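Local coordinates for AvrA (Salmonella typhimurium, PDB 6BE0), which probably transfers acetyl groups from acetyl-CoA to serine and threonine side chains of other proteins, and binds coenzyme A and inositol hexakisphosphate, at residues A[169-174]-A[210-215]; A[136-141]-A[206-211]; A[180-185]-A[287-292]; A[123-128]-A[184-189]. All blocks are in the same frame, centred on the assembly; numbering follows the deposited sequence.

Contact 1. Residues A[169-174]-A[210-215]; sequences DCYFAM and DNICER
The ring of Tyr-171 lies flat against the C-terminal end of helix 205-212. The carbonyl oxygen of Ile-212 sits over the centre of one ring face, 3.5 Å above its plane. Ile-212 CA adds a CH-pi contact, 4.3 Å from the centroid of the Tyr-171 ring and 27° off the normal. At one side of the ring, Ile-212 CG2 touches Tyr-171 CE1 at 4.1 Å. At the other, the Glu-214 chain crosses at about a right angle, with OE2 3.7 Å from Tyr-171 CE2. Asn-211 reaches the strand backbone through a weak hydrogen bond from ND2 to Tyr-171 O (3.2 Å). The stronger partner of this amide is Ser-138 on the next strand. Asn-211 OD1 lies beside the methyl of Ala-173, 3.4 Å from its CB. CG of Asn-211 stands opposite its backbone N (chi1 -176°), which sends the amide out from the helix to the strand. Further out, the helix ends in a Schellman motif, and Glu-214 has positive phi. Arg-215 folds back onto Asp-210 in a salt bridge, with NH2 2.6 Å from OD1. Asp-210 OD2 also bonds Tyr-231. Strand 170-176 is an outermost strand of the mixed sheet. Cys-170, Phe-172 and Met-174 face helix 151-164, while Tyr-171 and Ala-173 face this helix end. The result is an alpha/beta/alpha layering at the sheet margin.

Contact 2. Residues A[136-141]-A[206-211]; sequences KTSVIL and KIHEDN
Ser-138 OG is held between two side chains of helix 205-212. It lies in the ring plane of His-208, at the edge, 2.7 Å from ND1, and either atom could be the donor. Asn-211 ND2 gives it a second bond of 3.0 Å, at 155°, with the oxygen somewhat tilted from the amide plane. The hydroxyl stands anti to the Ser-138 backbone N (chi1 177°), which carries it outward to the helix. Ile-140, two residues along the same strand, approaches the imidazole differently. Its CD1 lies over one ring face, 3.5 Å above the plane and displaced to the rim, in a CH-pi contact. The same methyl meets Ile-207 CG1 at 4.0 Å. Ile-140 and Asn-211 run side by side with opposite headings, Ile-140 CG1 3.6 Å from Asn-211 ND2. The helix passes steeply across the strand, with 114° between the two short segments. On the far edge of the ring, His-208 NE2 bonds Asp-129 of strand 125-133. Both ring nitrogens therefore have partners, which fixes the rotation of the ring. The nearby carboxylate would probably favour a protonated imidazole. The buried serine hydroxyl is satisfied by two helix side chains, with Ile-140 and Ile-207 alongside.

Contact 3. Residues A[180-185]-A[287-292]; sequences QRSSSE and SAHKKR. With COA (coenzyme A), chain C; IHP (inositol hexakisphosphate), chain B.
Glu-185 and Ala-288 mark the closest backbone approach, with their CA atoms 6.9 Å apart. Segment 180-185 is irregular and ends in Glu-185, the N-cap residue of helix 186-199. Segment 287-292 is the start of helix 287-300. CB of Glu-185 points toward helix 287-300, and the bend at chi2 (48°) turns the carboxylate back toward its own loop while OE1 still reaches Arg-292. Its CG lies over one face of the His-289 ring, toward the rim, in a CH-pi contact. OE1 takes a salt bridge from Arg-292 NH2 at 2.7 Å through its anti lone pair. The carboxylate and guanidinium planes stand almost perpendicular, 88° apart. OE2 is gripped twice within its own segment: Ser-182 OG is 2.8 Å away on the anti lone pair, and Ser-184 N lies above the carboxylate plane at 3.2 Å. These bonds hold the carboxylate between loop and helix. Each segment also reaches a ligand. Arg-181 CB rests 3.5 Å from N9A of coenzyme A. Lys-291 NZ binds two phosphate oxygens of inositol hexakisphosphate, O23 at 2.5 Å and O32 at 2.7 Å. Thus the contact joins parts of both binding sites. Arg-292 has a second carboxylate partner, Asp-68 of helix 65-82. Trp-59 meets the His-289 ring edge-to-face. Helix 186-199 packs alongside, with Phe-189 on Ala-288 and Ile-188 on Lys-291 and Arg-292.

Contact 4. Residues A[123-128]-A[184-189]; sequences IHISVV and SECGIF
Ile-125 N donates a hydrogen bond to Cys-186 SG (3.4 Å), nearly straight at 170°. The pairing joins the start of strand 125-133 to the first turn of helix 186-199. It lies at what is probably the His-Glu-Cys active site of the YopJ acetyltransferases, which belong to the cysteine peptidase-like clan CA. His-124 is next to the bonded amide, and its NE2 bonds Glu-143 of strand 136-143. Its ND1 is 5.0 Å from Cys-186 SG, too far for a direct bond. His-124, Glu-143 and Cys-186 nevertheless match the family triad in identity and in order along the chain, so they are probably catalytic. SG of Cys-186 sits between its own backbone N and carbonyl carbon (chi1 59°), which swings the sulfur to the strand. There it also touches Ile-125 CB (4.1 Å) and His-124 CA (4.1 Å). Gly-187 brings the helix backbone close. Its CA lies 4.0 Å from Ile-125 CB, and the CG2 and CD1 methyls of Ile-125 approach the same atom. Ile-123, one step before His-124, packs on Glu-65 and Leu-69 of helix 65-82. Behind the cysteine, Glu-185 holds the N-cap position, and its carbonyl oxygen takes the first-turn bond from Phe-189 N. The carbonyl oxygens of Ile-125 and Cys-186 come within 3.3 Å of each other. Both are acceptors, and Ser-190 OG hydrogen-bonds to both, sharing its one proton.

Overall arrangement
Contacts 1 and 2 lie 5 Å apart between centres. They share Asp-210 and Asn-211 of helix 205-212, which packs on neighbouring strands 170-176 and 136-143 of the mixed sheet. Contacts 3 and 4 form a second pair, 10 Å apart between centres. They share Ser-184 and Glu-185, just before helix 186-199. Contact 4 touches contact 2 through Val-128 against Val-139 and Leu-141, since strands 125-133 and 136-143 are adjacent. Contacts 1 and 3 are about 30 Å apart between centres, on opposite sides of the chain's centre. Along the chain, the segments of the two pairs alternate. The sheet thus runs from a remote helix-covered margin to the probable active site at contact 4, next to contact 3, which carries residues of both ligand pockets.

Contact 1. Residues A[169-174]-A[210-215]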
# COMPACT_ATOMS: atom_id res chain seq x y z
N ASP A 169 12.83 22.32 2.94
CA ASP A 169 13.48 21.07 3.33
C ASP A 169 12.55 19.87 3.20
O ASP A 169 12.45 19.05 4.12
CB ASP A 169 14.02 21.18 4.76
CG ASP A 169 15.08 22.26 4.90
OD1 ASP A 169 16.22 22.02 4.46
OD2 ASP A 169 14.77 23.34 5.45
N CYS A 170 11.87 19.78 2.06
CA CYS A 170 10.94 18.69 1.79
C CYS A 170 11.52 17.76 0.72
O CYS A 170 11.85 18.20 -0.38
CB CYS A 170 9.59 19.25 1.33
SG CYS A 170 8.31 18.01 1.06
N TYR A 171 11.64 16.48 1.06
CA TYR A 171 12.26 15.50 0.18
C TYR A 171 11.28 14.40 -0.21
O TYR A 171 10.60 13.83 0.64
CB TYR A 171 13.50 14.90 0.86
CG TYR A 171 14.53 15.93 1.24
CD1 TYR A 171 14.49 16.55 2.48
CD2 TYR A 171 15.53 16.29 0.35
CE1 TYR A 171 15.43 17.50 2.82
CE2 TYR A 171 16.48 17.24 0.69
CZ TYR A 171 16.42 17.85 1.93
OH TYR A 171 17.36 18.79 2.28
N PHE A 172 11.23 14.10 -1.51
CA PHE A 172 10.28 13.14 -2.05
C PHE A 172 10.97 11.96 -2.72
O PHE A 172 12.02 12.09 -3.34
CB PHE A 172 9.35 13.83 -3.06
CG PHE A 172 8.49 12.87 -3.84
CD1 PHE A 172 8.85 12.47 -5.11
CD2 PHE A 172 7.31 12.38 -3.30
CE1 PHE A 172 8.07 11.59 -5.83
CE2 PHE A 172 6.52 11.50 -4.01
CZ PHE A 172 6.90 11.10 -5.27
N ALA A 173 10.35 10.78 -2.58
CA ALA A 173 10.84 9.57 -3.22
C ALA A 173 9.67 8.65 -3.56
O ALA A 173 8.68 8.60 -2.84
CB ALA A 173 11.83 8.86 -2.31
N MET A 174 9.80 7.93 -4.67
CA MET A 174 8.80 6.97 -5.09
C MET A 174 9.41 5.57 -5.05
O MET A 174 10.53 5.37 -5.53
CB MET A 174 8.28 7.31 -6.49
CG MET A 174 7.30 6.30 -7.06
SD MET A 174 6.60 6.89 -8.61
CE MET A 174 6.50 5.36 -9.54
N ASP A 210 17.39 8.15 4.76
CA ASP A 210 18.15 8.17 3.52
C ASP A 210 17.47 9.02 2.46
O ASP A 210 18.13 9.58 1.58
CB ASP A 210 18.36 6.74 3.01
CG ASP A 210 19.40 5.97 3.80
OD1 ASP A 210 20.21 6.61 4.51
OD2 ASP A 210 19.42 4.73 3.70
N ASN A 211 16.15 9.12 2.53
CA ASN A 211 15.41 9.99 1.63
C ASN A 211 15.77 11.45 1.90
O ASN A 211 16.02 12.22 0.97
CB ASN A 211 13.90 9.78 1.79
CG ASN A 211 13.08 10.60 0.81
OD1 ASN A 211 13.56 10.95 -0.27
ND2 ASN A 211 11.84 10.91 1.18
N ILE A 212 15.80 11.81 3.18
CA ILE A 212 16.14 13.16 3.60
C ILE A 212 17.58 13.51 3.26
O ILE A 212 17.87 14.60 2.79
CB ILE A 212 15.91 13.34 5.12
CG1 ILE A 212 14.41 13.34 5.42
CG2 ILE A 212 16.53 14.65 5.61
CD1 ILE A 212 14.08 13.33 6.90
N CYS A 213 18.48 12.57 3.51
CA CYS A 213 19.90 12.78 3.27
C CYS A 213 20.24 12.58 1.79
O CYS A 213 21.40 12.70 1.39
CB CYS A 213 20.74 11.85 4.14
SG CYS A 213 20.56 12.15 5.92
N GLU A 214 19.22 12.27 1.00
CA GLU A 214 19.38 12.07 -0.44
C GLU A 214 20.39 10.95 -0.72
O GLU A 214 21.30 11.12 -1.54
CB GLU A 214 19.82 13.37 -1.11
CG GLU A 214 18.97 14.58 -0.71
CD GLU A 214 19.29 15.82 -1.52
OE1 GLU A 214 19.09 15.80 -2.75
OE2 GLU A 214 19.75 16.82 -0.92
N ARG A 215 20.21 9.83 -0.04
CA ARG A 215 21.04 8.65 -0.22
C ARG A 215 20.20 7.44 -0.62
O ARG A 215 20.66 6.30 -0.56
CB ARG A 215 21.81 8.32 1.06
CG ARG A 215 22.63 9.47 1.62
CD ARG A 215 23.48 8.99 2.79
NE ARG A 215 22.66 8.39 3.85
CZ ARG A 215 22.41 8.96 5.03
NH1 ARG A 215 22.91 10.14 5.35
NH2 ARG A 215 21.65 8.32 5.91

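Contact 2. Residues A[136-141]-A[206-211]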
# COMPACT_ATOMS: atom_id res chain seq x y z
N LYS A 136 13.45 18.37 8.67
CA LYS A 136 13.14 18.12 7.27
C LYS A 136 11.95 17.18 7.09
O LYS A 136 11.69 16.32 7.93
CB LYS A 136 14.39 17.56 6.57
CG LYS A 136 15.69 18.08 7.18
CD LYS A 136 16.85 18.09 6.19
CE LYS A 136 18.17 18.37 6.89
NZ LYS A 136 18.14 19.64 7.68
N THR A 137 11.23 17.37 5.98
CA THR A 137 10.01 16.61 5.70
C THR A 137 10.27 15.51 4.67
O THR A 137 10.81 15.77 3.59
CB THR A 137 8.89 17.54 5.18
OG1 THR A 137 8.54 18.48 6.20
CG2 THR A 137 7.65 16.74 4.78
N SER A 138 9.88 14.28 5.02
CA SER A 138 10.04 13.13 4.13
C SER A 138 8.69 12.65 3.61
O SER A 138 7.76 12.42 4.38
CB SER A 138 10.76 11.99 4.85
OG SER A 138 10.86 10.85 4.02
N VAL A 139 8.60 12.50 2.29
CA VAL A 139 7.39 12.02 1.64
C VAL A 139 7.75 10.87 0.71
O VAL A 139 8.50 11.06 -0.24
CB VAL A 139 6.69 13.14 0.85
CG1 VAL A 139 5.41 12.63 0.20
CG2 VAL A 139 6.40 14.33 1.76
N ILE A 140 7.22 9.68 0.99
CA ILE A 140 7.52 8.51 0.18
C ILE A 140 6.24 7.89 -0.38
O ILE A 140 5.37 7.45 0.37
CB ILE A 140 8.29 7.45 0.98
CG1 ILE A 140 9.60 8.05 1.51
CG2 ILE A 140 8.59 6.23 0.10
CD1 ILE A 140 10.40 7.13 2.40
N LEU A 141 6.16 7.86 -1.71
CA LEU A 141 5.03 7.26 -2.40
C LEU A 141 5.33 5.79 -2.70
O LEU A 141 6.31 5.48 -3.37
CB LEU A 141 4.74 8.01 -3.70
CG LEU A 141 3.68 7.43 -4.64
CD1 LEU A 141 2.30 7.47 -4.01
CD2 LEU A 141 3.68 8.18 -5.97
N LYS A 206 15.04 4.31 8.69
CA LYS A 206 16.20 4.34 7.80
C LYS A 206 15.86 4.84 6.39
O LYS A 206 16.59 5.67 5.84
CB LYS A 206 16.85 2.96 7.71
CG LYS A 206 18.11 2.94 6.86
CD LYS A 206 18.90 1.65 7.03
CE LYS A 206 20.12 1.61 6.11
NZ LYS A 206 21.07 2.73 6.37
N ILE A 207 14.78 4.34 5.81
CA ILE A 207 14.42 4.72 4.45
C ILE A 207 14.01 6.19 4.39
O ILE A 207 14.27 6.88 3.40
CB ILE A 207 13.29 3.83 3.87
CG1 ILE A 207 13.04 4.17 2.40
CG2 ILE A 207 12.01 3.99 4.69
CD1 ILE A 207 12.18 3.16 1.67
N HIS A 208 13.38 6.67 5.46
CA HIS A 208 13.02 8.08 5.56
C HIS A 208 14.27 8.93 5.77
O HIS A 208 14.37 10.05 5.27
CB HIS A 208 12.04 8.31 6.71
CG HIS A 208 10.62 8.00 6.36
ND1 HIS A 208 9.89 8.78 5.49
CD2 HIS A 208 9.80 7.01 6.76
CE1 HIS A 208 8.67 8.28 5.37
NE2 HIS A 208 8.59 7.21 6.13
N GLU A 209 15.22 8.38 6.52
CA GLU A 209 16.47 9.07 6.81
C GLU A 209 17.30 9.23 5.54
O GLU A 209 17.84 10.30 5.27
CB GLU A 209 17.24 8.30 7.88
CG GLU A 209 18.43 9.05 8.47
CD GLU A 209 19.00 8.35 9.68
OE1 GLU A 209 18.57 7.21 9.98
OE2 GLU A 209 19.89 8.93 10.35
N ASP A 210 17.39 8.15 4.76
CA ASP A 210 18.15 8.17 3.52
C ASP A 210 17.47 9.02 2.46
O ASP A 210 18.13 9.58 1.58
CB ASP A 210 18.36 6.74 3.01
CG ASP A 210 19.40 5.97 3.80
OD1 ASP A 210 20.21 6.61 4.51
OD2 ASP A 210 19.42 4.73 3.70
N ASN A 211 16.15 9.12 2.53
CA ASN A 211 15.41 9.99 1.63
C ASN A 211 15.77 11.45 1.90
O ASN A 211 16.02 12.22 0.97
CB ASN A 211 13.90 9.78 1.79
CG ASN A 211 13.08 10.60 0.81
OD1 ASN A 211 13.56 10.95 -0.27
ND2 ASN A 211 11.84 10.91 1.18

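Contact 3. Residues A[180-185]-A[287-292]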
# COMPACT_ATOMS: atom_id res chain seq x y z
N GLN A 180 2.02 -6.44 -6.14
CA GLN A 180 0.70 -6.58 -6.74
C GLN A 180 0.85 -6.99 -8.20
O GLN A 180 1.61 -6.37 -8.95
CB GLN A 180 -0.11 -5.28 -6.64
CG GLN A 180 -1.47 -5.37 -7.34
CD GLN A 180 -2.14 -4.02 -7.49
OE1 GLN A 180 -1.89 -3.10 -6.72
NE2 GLN A 180 -3.00 -3.90 -8.49
N ARG A 181 0.12 -8.02 -8.59
CA ARG A 181 0.11 -8.50 -9.97
C ARG A 181 -1.32 -8.60 -10.48
O ARG A 181 -1.56 -8.56 -11.68
CB ARG A 181 0.82 -9.85 -10.08
CG ARG A 181 2.19 -9.89 -9.43
CD ARG A 181 3.20 -9.05 -10.17
NE ARG A 181 4.50 -8.99 -9.49
CZ ARG A 181 5.35 -10.01 -9.42
NH1 ARG A 181 5.05 -11.19 -9.95
NH2 ARG A 181 6.51 -9.86 -8.79
N SER A 182 -2.27 -8.75 -9.56
CA SER A 182 -3.68 -8.77 -9.92
C SER A 182 -4.09 -7.40 -10.46
O SER A 182 -3.38 -6.42 -10.25
CB SER A 182 -4.55 -9.18 -8.73
OG SER A 182 -4.38 -8.30 -7.64
N SER A 183 -5.23 -7.35 -11.13
CA SER A 183 -5.56 -6.21 -11.98
C SER A 183 -6.23 -5.03 -11.26
O SER A 183 -6.15 -3.90 -11.73
CB SER A 183 -6.47 -6.67 -13.12
OG SER A 183 -7.66 -7.25 -12.61
N SER A 184 -6.87 -5.29 -10.12
CA SER A 184 -7.76 -4.30 -9.51
C SER A 184 -7.65 -4.20 -7.99
O SER A 184 -8.61 -3.81 -7.32
CB SER A 184 -9.21 -4.63 -9.90
OG SER A 184 -9.55 -5.94 -9.49
N GLU A 185 -6.49 -4.54 -7.44
CA GLU A 185 -6.31 -4.61 -5.99
C GLU A 185 -5.46 -3.47 -5.42
O GLU A 185 -4.94 -3.57 -4.31
CB GLU A 185 -5.69 -5.96 -5.60
CG GLU A 185 -6.69 -7.11 -5.56
CD GLU A 185 -7.57 -7.17 -6.79
OE1 GLU A 185 -8.77 -6.83 -6.68
OE2 GLU A 185 -7.06 -7.55 -7.86
N SER A 287 -4.79 -13.72 -1.70
CA SER A 287 -4.62 -13.15 -0.37
C SER A 287 -5.26 -11.77 -0.29
O SER A 287 -6.05 -11.49 0.62
CB SER A 287 -3.14 -13.06 -0.01
OG SER A 287 -2.97 -12.78 1.37
N ALA A 288 -4.93 -10.91 -1.24
CA ALA A 288 -5.48 -9.56 -1.29
C ALA A 288 -6.99 -9.59 -1.46
O ALA A 288 -7.70 -8.78 -0.86
CB ALA A 288 -4.83 -8.76 -2.41
N HIS A 289 -7.48 -10.51 -2.28
CA HIS A 289 -8.92 -10.64 -2.50
C HIS A 289 -9.62 -11.07 -1.21
O HIS A 289 -10.74 -10.64 -0.94
CB HIS A 289 -9.21 -11.64 -3.62
CG HIS A 289 -8.89 -11.11 -4.99
ND1 HIS A 289 -7.61 -11.04 -5.48
CD2 HIS A 289 -9.70 -10.63 -5.96
CE1 HIS A 289 -7.64 -10.54 -6.70
NE2 HIS A 289 -8.89 -10.28 -7.02
N LYS A 290 -8.97 -11.92 -0.43
CA LYS A 290 -9.50 -12.33 0.86
C LYS A 290 -9.44 -11.18 1.85
O LYS A 290 -10.31 -11.04 2.71
CB LYS A 290 -8.74 -13.54 1.41
CG LYS A 290 -9.05 -14.85 0.68
CD LYS A 290 -8.10 -15.97 1.07
CE LYS A 290 -8.34 -16.45 2.49
NZ LYS A 290 -7.43 -17.58 2.86
N LYS A 291 -8.42 -10.33 1.73
CA LYS A 291 -8.27 -9.19 2.63
C LYS A 291 -9.40 -8.18 2.41
O LYS A 291 -9.89 -7.58 3.36
CB LYS A 291 -6.92 -8.50 2.44
CG LYS A 291 -6.63 -7.40 3.46
CD LYS A 291 -6.57 -7.95 4.88
CE LYS A 291 -6.31 -6.86 5.91
NZ LYS A 291 -4.97 -6.24 5.75
N ARG A 292 -9.80 -8.01 1.15
CA ARG A 292 -10.94 -7.14 0.83
C ARG A 292 -12.18 -7.61 1.58
O ARG A 292 -12.92 -6.81 2.14
CB ARG A 292 -11.21 -7.12 -0.68
CG ARG A 292 -12.46 -6.33 -1.05
CD ARG A 292 -12.74 -6.34 -2.55
NE ARG A 292 -11.73 -5.62 -3.31
CZ ARG A 292 -10.77 -6.19 -4.04
NH1 ARG A 292 -10.67 -7.51 -4.13
NH2 ARG A 292 -9.90 -5.42 -4.69
N1A COA C . -3.06 -12.89 -9.51
C2A COA C . -2.04 -13.46 -8.80
N3A COA C . -0.79 -13.56 -9.34
C4A COA C . -0.54 -13.08 -10.60
C5A COA C . -1.54 -12.52 -11.31
C6A COA C . -2.81 -12.43 -10.75
N6A COA C . -4.16 -11.99 -10.93
N7A COA C . -1.04 -12.13 -12.52
C8A COA C . 0.28 -12.46 -12.55
N9A COA C . 0.59 -13.05 -11.37
C1B COA C . 1.86 -13.56 -10.95
C2B COA C . 1.86 -14.87 -10.95
O2B COA C . 1.60 -15.38 -9.62
C3B COA C . 3.35 -15.29 -11.44
O3B COA C . 4.29 -15.14 -10.37
P3B COA C . 5.07 -16.45 -9.82
O7A COA C . 4.10 -17.33 -9.06
O8A COA C . 5.65 -17.22 -10.98
O9A COA C . 6.19 -16.01 -8.90
C4B COA C . 3.64 -14.42 -12.44
O4B COA C . 2.98 -13.12 -12.00
C5B COA C . 3.04 -14.91 -13.75
O5B COA C . 3.14 -13.89 -14.73
P1A COA C . 4.15 -14.07 -15.96
O1A COA C . 5.31 -14.97 -15.55
O2A COA C . 3.41 -14.69 -17.13
O3A COA C . 4.72 -12.66 -16.39
C1 IHP B . -3.33 -8.06 11.78
C2 IHP B . -3.55 -7.67 10.32
C3 IHP B . -3.52 -8.89 9.42
C4 IHP B . -4.52 -9.94 9.89
C5 IHP B . -4.10 -10.40 11.27
C6 IHP B . -4.16 -9.25 12.26
O11 IHP B . -3.58 -6.92 12.58
P1 IHP B . -2.33 -6.12 13.16
O21 IHP B . -2.62 -4.64 13.10
O31 IHP B . -1.09 -6.40 12.34
O41 IHP B . -2.10 -6.53 14.59
O12 IHP B . -4.80 -6.96 10.18
P2 IHP B . -4.79 -5.45 9.70
O22 IHP B . -3.85 -4.62 10.54
O32 IHP B . -4.34 -5.35 8.26
O42 IHP B . -6.19 -4.88 9.82
O13 IHP B . -3.80 -8.50 8.07
P3 IHP B . -2.64 -8.58 6.98
O23 IHP B . -2.73 -7.40 6.05
O33 IHP B . -1.28 -8.57 7.64
O43 IHP B . -2.79 -9.84 6.17
O14 IHP B . -4.62 -11.01 8.94
P4 IHP B . -3.46 -12.11 8.69
O24 IHP B . -3.29 -12.31 7.20
O34 IHP B . -2.14 -11.69 9.28
O44 IHP B . -3.88 -13.43 9.28
O15 IHP B . -4.91 -11.49 11.73
P5 IHP B . -4.27 -12.57 12.69
O25 IHP B . -2.97 -12.04 13.28
O35 IHP B . -5.23 -12.88 13.80
O45 IHP B . -3.97 -13.84 11.93
O16 IHP B . -5.52 -8.86 12.48
P6 IHP B . -6.04 -8.72 13.95
O26 IHP B . -7.54 -8.59 13.95
O36 IHP B . -5.64 -9.92 14.76
O46 IHP B . -5.46 -7.48 14.59
O HOH W 1 -9.34 -8.91 -10.16

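Contact 4. Residues A[123-128]-A[184-189]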
# COMPACT_ATOMS: atom_id res chain seq x y z
N ILE A 123 -9.05 4.69 -11.78
CA ILE A 123 -8.70 4.53 -10.37
C ILE A 123 -7.32 3.90 -10.22
O ILE A 123 -7.08 2.79 -10.68
CB ILE A 123 -9.74 3.66 -9.63
CG1 ILE A 123 -11.14 4.25 -9.78
CG2 ILE A 123 -9.37 3.53 -8.15
CD1 ILE A 123 -12.25 3.31 -9.35
N HIS A 124 -6.43 4.63 -9.56
CA HIS A 124 -5.14 4.09 -9.16
C HIS A 124 -4.80 4.60 -7.77
O HIS A 124 -4.29 5.71 -7.61
CB HIS A 124 -4.04 4.45 -10.15
CG HIS A 124 -2.73 3.79 -9.86
ND1 HIS A 124 -2.49 2.46 -10.12
CD2 HIS A 124 -1.58 4.27 -9.31
CE1 HIS A 124 -1.27 2.15 -9.75
NE2 HIS A 124 -0.69 3.23 -9.26
N ILE A 125 -5.10 3.79 -6.77
CA ILE A 125 -4.91 4.17 -5.38
C ILE A 125 -3.55 3.70 -4.87
O ILE A 125 -3.26 2.50 -4.85
CB ILE A 125 -6.02 3.58 -4.49
CG1 ILE A 125 -7.38 4.17 -4.90
CG2 ILE A 125 -5.75 3.87 -3.01
CD1 ILE A 125 -8.57 3.48 -4.28
N SER A 126 -2.71 4.66 -4.48
CA SER A 126 -1.41 4.37 -3.87
C SER A 126 -1.41 4.83 -2.42
O SER A 126 -2.37 5.44 -1.96
CB SER A 126 -0.29 5.06 -4.64
OG SER A 126 -0.27 4.66 -6.00
N VAL A 127 -0.33 4.53 -1.71
CA VAL A 127 -0.17 4.98 -0.33
C VAL A 127 1.11 5.80 -0.18
O VAL A 127 2.15 5.46 -0.74
CB VAL A 127 -0.15 3.79 0.66
CG1 VAL A 127 1.03 2.86 0.38
CG2 VAL A 127 -0.11 4.29 2.10
N VAL A 128 1.00 6.90 0.56
CA VAL A 128 2.13 7.78 0.82
C VAL A 128 2.43 7.80 2.31
O VAL A 128 1.52 7.94 3.12
CB VAL A 128 1.85 9.22 0.34
CG1 VAL A 128 3.02 10.15 0.68
CG2 VAL A 128 1.57 9.25 -1.15
N SER A 184 -6.87 -5.29 -10.12
CA SER A 184 -7.76 -4.30 -9.51
C SER A 184 -7.65 -4.20 -7.99
O SER A 184 -8.61 -3.81 -7.32
CB SER A 184 -9.21 -4.63 -9.90
OG SER A 184 -9.55 -5.94 -9.49
N GLU A 185 -6.49 -4.54 -7.44
CA GLU A 185 -6.31 -4.61 -5.99
C GLU A 185 -5.46 -3.47 -5.42
O GLU A 185 -4.94 -3.57 -4.31
CB GLU A 185 -5.69 -5.96 -5.60
CG GLU A 185 -6.69 -7.11 -5.56
CD GLU A 185 -7.57 -7.17 -6.79
OE1 GLU A 185 -8.77 -6.83 -6.68
OE2 GLU A 185 -7.06 -7.55 -7.86
N CYS A 186 -5.33 -2.37 -6.16
CA CYS A 186 -4.49 -1.26 -5.73
C CYS A 186 -4.95 -0.70 -4.39
O CYS A 186 -4.13 -0.38 -3.53
CB CYS A 186 -4.47 -0.15 -6.79
SG CYS A 186 -6.08 0.57 -7.20
N GLY A 187 -6.26 -0.58 -4.22
CA GLY A 187 -6.83 -0.05 -2.99
C GLY A 187 -6.53 -0.90 -1.77
O GLY A 187 -6.18 -0.38 -0.71
N ILE A 188 -6.68 -2.22 -1.90
CA ILE A 188 -6.48 -3.13 -0.78
C ILE A 188 -5.02 -3.14 -0.34
O ILE A 188 -4.73 -3.08 0.85
CB ILE A 188 -6.92 -4.57 -1.12
CG1 ILE A 188 -8.34 -4.59 -1.69
CG2 ILE A 188 -6.82 -5.47 0.11
CD1 ILE A 188 -9.39 -4.00 -0.77
N PHE A 189 -4.11 -3.22 -1.31
CA PHE A 189 -2.68 -3.20 -1.02
C PHE A 189 -2.29 -1.92 -0.30
O PHE A 189 -1.57 -1.95 0.70
CB PHE A 189 -1.87 -3.35 -2.30
CG PHE A 189 -1.58 -4.77 -2.69
CD1 PHE A 189 -0.46 -5.42 -2.20
CD2 PHE A 189 -2.43 -5.47 -3.53
CE1 PHE A 189 -0.19 -6.73 -2.54
CE2 PHE A 189 -2.17 -6.78 -3.88
CZ PHE A 189 -1.05 -7.41 -3.39